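PDB 4JWH: tRNA (guanine(9)-N1)-methyltransferase from Schizosaccharomyces pombe, which catalyses S-adenosyl-L-methionine-dependent methylation of guanine N1 at position 9 of cytoplasmic tRNA, forming m1G9 and S-adenosyl-L-homocysteine. Local coordinates for residues K250-V254 / N255-E259. Numbering follows the deposited sequence.
Sequences KILTV and NQVFE. With SAH (S-adenosyl-L-homocysteine), chain C.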
loop_
_atom_site.group_PDB
_atom_site.type_symbol
_atom_site.label_atom_id
_atom_site.label_comp_id
_atom_site.label_asym_id
_atom_site.label_seq_id
_atom_site.Cartn_x
_atom_site.Cartn_y
_atom_site.Cartn_z
ATOM N N LYS A 250 -1.239 -7.730 14.062
ATOM C CA LYS A 250 -0.016 -8.038 13.324
ATOM C C LYS A 250 -0.188 -7.774 11.806
ATOM O O LYS A 250 0.669 -7.154 11.149
ATOM C CB LYS A 250 0.398 -9.494 13.583
ATOM N N ILE A 251 -1.300 -8.248 11.248
ATOM C CA ILE A 251 -1.552 -8.039 9.825
ATOM C C ILE A 251 -2.571 -6.905 9.642
ATOM O O ILE A 251 -3.740 -6.990 10.048
ATOM C CB ILE A 251 -1.903 -9.358 9.079
ATOM C CG1 ILE A 251 -0.717 -10.332 9.126
ATOM C CG2 ILE A 251 -2.176 -9.099 7.601
ATOM C CD1 ILE A 251 -0.462 -11.029 10.472
ATOM N N LEU A 252 -2.095 -5.812 9.068
ATOM C CA LEU A 252 -2.916 -4.614 8.971
ATOM C C LEU A 252 -3.627 -4.574 7.616
ATOM O O LEU A 252 -3.301 -5.361 6.726
ATOM C CB LEU A 252 -2.044 -3.380 9.178
ATOM C CG LEU A 252 -1.204 -3.316 10.467
ATOM C CD1 LEU A 252 -0.301 -2.108 10.439
ATOM C CD2 LEU A 252 -2.085 -3.283 11.702
ATOM N N THR A 253 -4.587 -3.668 7.468
ATOM C CA THR A 253 -5.322 -3.551 6.220
ATOM C C THR A 253 -4.454 -2.773 5.207
ATOM O O THR A 253 -3.470 -2.112 5.589
ATOM C CB THR A 253 -6.665 -2.811 6.398
ATOM O OG1 THR A 253 -6.416 -1.434 6.706
ATOM C CG2 THR A 253 -7.547 -3.462 7.501
ATOM N N VAL A 254 -4.830 -2.854 3.930
ATOM C CA VAL A 254 -4.145 -2.099 2.871
ATOM C C VAL A 254 -4.004 -0.620 3.260
ATOM O O VAL A 254 -2.904 -0.068 3.243
ATOM C CB VAL A 254 -4.874 -2.230 1.521
ATOM C CG1 VAL A 254 -4.241 -1.302 0.470
ATOM C CG2 VAL A 254 -4.897 -3.706 1.048
ATOM N N ASN A 255 -5.110 0.010 3.659
ATOM C CA ASN A 255 -5.055 1.444 3.963
ATOM C C ASN A 255 -4.305 1.732 5.252
ATOM O O ASN A 255 -3.692 2.773 5.368
ATOM C CB ASN A 255 -6.445 2.112 4.027
ATOM C CG ASN A 255 -7.271 1.604 5.191
ATOM O OD1 ASN A 255 -7.757 0.490 5.144
ATOM N ND2 ASN A 255 -7.347 2.386 6.281
ATOM N N GLN A 256 -4.363 0.841 6.227
ATOM C CA GLN A 256 -3.586 1.064 7.464
ATOM C C GLN A 256 -2.083 1.093 7.166
ATOM O O GLN A 256 -1.333 1.933 7.679
ATOM C CB GLN A 256 -3.907 0.011 8.530
ATOM C CG GLN A 256 -5.241 0.265 9.248
ATOM C CD GLN A 256 -5.608 -0.856 10.203
ATOM O OE1 GLN A 256 -5.325 -2.024 9.933
ATOM N NE2 GLN A 256 -6.245 -0.504 11.330
ATOM N N VAL A 257 -1.645 0.180 6.319
ATOM C CA VAL A 257 -0.224 0.089 5.980
ATOM C C VAL A 257 0.157 1.336 5.199
ATOM O O VAL A 257 1.138 1.991 5.500
ATOM C CB VAL A 257 0.035 -1.180 5.121
ATOM C CG1 VAL A 257 1.434 -1.137 4.502
ATOM C CG2 VAL A 257 -0.123 -2.418 6.007
ATOM N N PHE A 258 -0.653 1.690 4.207
ATOM C CA PHE A 258 -0.388 2.924 3.444
ATOM C C PHE A 258 -0.266 4.143 4.356
ATOM O O PHE A 258 0.690 4.929 4.251
ATOM C CB PHE A 258 -1.443 3.209 2.369
ATOM C CG PHE A 258 -1.130 4.442 1.581
ATOM C CD1 PHE A 258 -0.319 4.362 0.461
ATOM C CD2 PHE A 258 -1.554 5.691 2.018
ATOM C CE1 PHE A 258 0.040 5.530 -0.261
ATOM C CE2 PHE A 258 -1.188 6.855 1.329
ATOM C CZ PHE A 258 -0.384 6.754 0.184
ATOM N N GLU A 259 -1.263 4.322 5.227
ATOM C CA GLU A 259 -1.295 5.441 6.152
ATOM C C GLU A 259 -0.057 5.468 7.053
ATOM O O GLU A 259 0.515 6.545 7.349
ATOM C CB GLU A 259 -2.583 5.383 6.994
ATOM C CG GLU A 259 -3.873 5.671 6.209
ATOM C CD GLU A 259 -5.112 5.180 6.968
ATOM O OE1 GLU A 259 -6.208 5.189 6.396
ATOM O OE2 GLU A 259 -4.969 4.732 8.144
HETATM N N SAH C . -2.314 -12.900 3.558
HETATM C CA SAH C . -2.160 -11.647 2.835
HETATM C CB SAH C . -2.980 -10.591 3.622
HETATM C CG SAH C . -2.283 -9.296 3.679
HETATM S SD SAH C . -2.932 -7.809 4.337
HETATM C C SAH C . -0.678 -11.477 2.530
HETATM O O SAH C . -0.077 -10.448 2.463
HETATM O OXT SAH C . -0.028 -12.444 2.265
HETATM C "C5'" SAH C . -2.724 -6.722 2.985
HETATM C "C4'" SAH C . -1.341 -6.127 2.747
HETATM O "O4'" SAH C . -0.945 -5.244 3.751
HETATM C "C3'" SAH C . -0.172 -7.109 2.589
HETATM O "O3'" SAH C . -0.102 -7.666 1.309
HETATM C "C2'" SAH C . 1.023 -6.294 2.940
HETATM O "O2'" SAH C . 1.446 -5.630 1.793
HETATM C "C1'" SAH C . 0.434 -5.349 3.954
HETATM N N9 SAH C . 0.764 -5.703 5.345
HETATM C C8 SAH C . -0.082 -6.017 6.285
HETATM N N7 SAH C . 0.500 -6.210 7.439
HETATM C C5 SAH C . 1.763 -5.979 7.255
HETATM C C6 SAH C . 2.980 -5.998 8.068
HETATM N N6 SAH C . 2.924 -6.315 9.336
HETATM N N1 SAH C . 4.115 -5.695 7.488
HETATM C C2 SAH C . 4.177 -5.373 6.208
HETATM N N3 SAH C . 3.138 -5.350 5.413
HETATM C C4 SAH C . 1.922 -5.631 5.866
#
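Thr253 caps the N-terminus of helix 254-267, whose first residue is Val254: Val257 N donates to Thr253 O over 3.0 Å, and Phe258 N bonds to Val254 O in the next i to i+4 step. Upstream, the loop passes the adenine with Ile251 and Leu252 in extended backbone conformations; Lys250 O accepts from SAH N6 and Leu252 N donates to SAH N7 at 3.1 Å. Thr253 is the N-cap, and reciprocal bonds with Gln256 meet the definition of a capping box. Gln256 N donates to Thr253 OG1, while Thr253 N reaches Gln256 OE1 at 3.1 Å, nearly straight at 172° and in the carbonyl plane on a lone pair. With chi1 at 68°, OG1 sits between the backbone N and carbonyl carbon of Thr253, facing the first helical turn. This hydroxyl also donates to Asn255 OD1 (2.8 Å), approaching from above the amide's carbonyl plane. On its other branch Asn255 ND2 points straight at Glu259 OE1 (3.0 Å), which lies in the amide plane. Replacing Asn255 by alanine removes both amide partners, which would probably leave the Thr253 hydroxyl without this acceptor and Glu259 freer to turn. In this TRM10-family enzyme of the SPOUT clan the capped turn also borders the cofactor pocket: Val257 CG2 makes an apolar contact with Leu252 CB at 3.8 Å. The same methyl lies 3.5 Å from SAH N9. Val254, Val257 and Phe258 pack on Ile211 of strand 208-212.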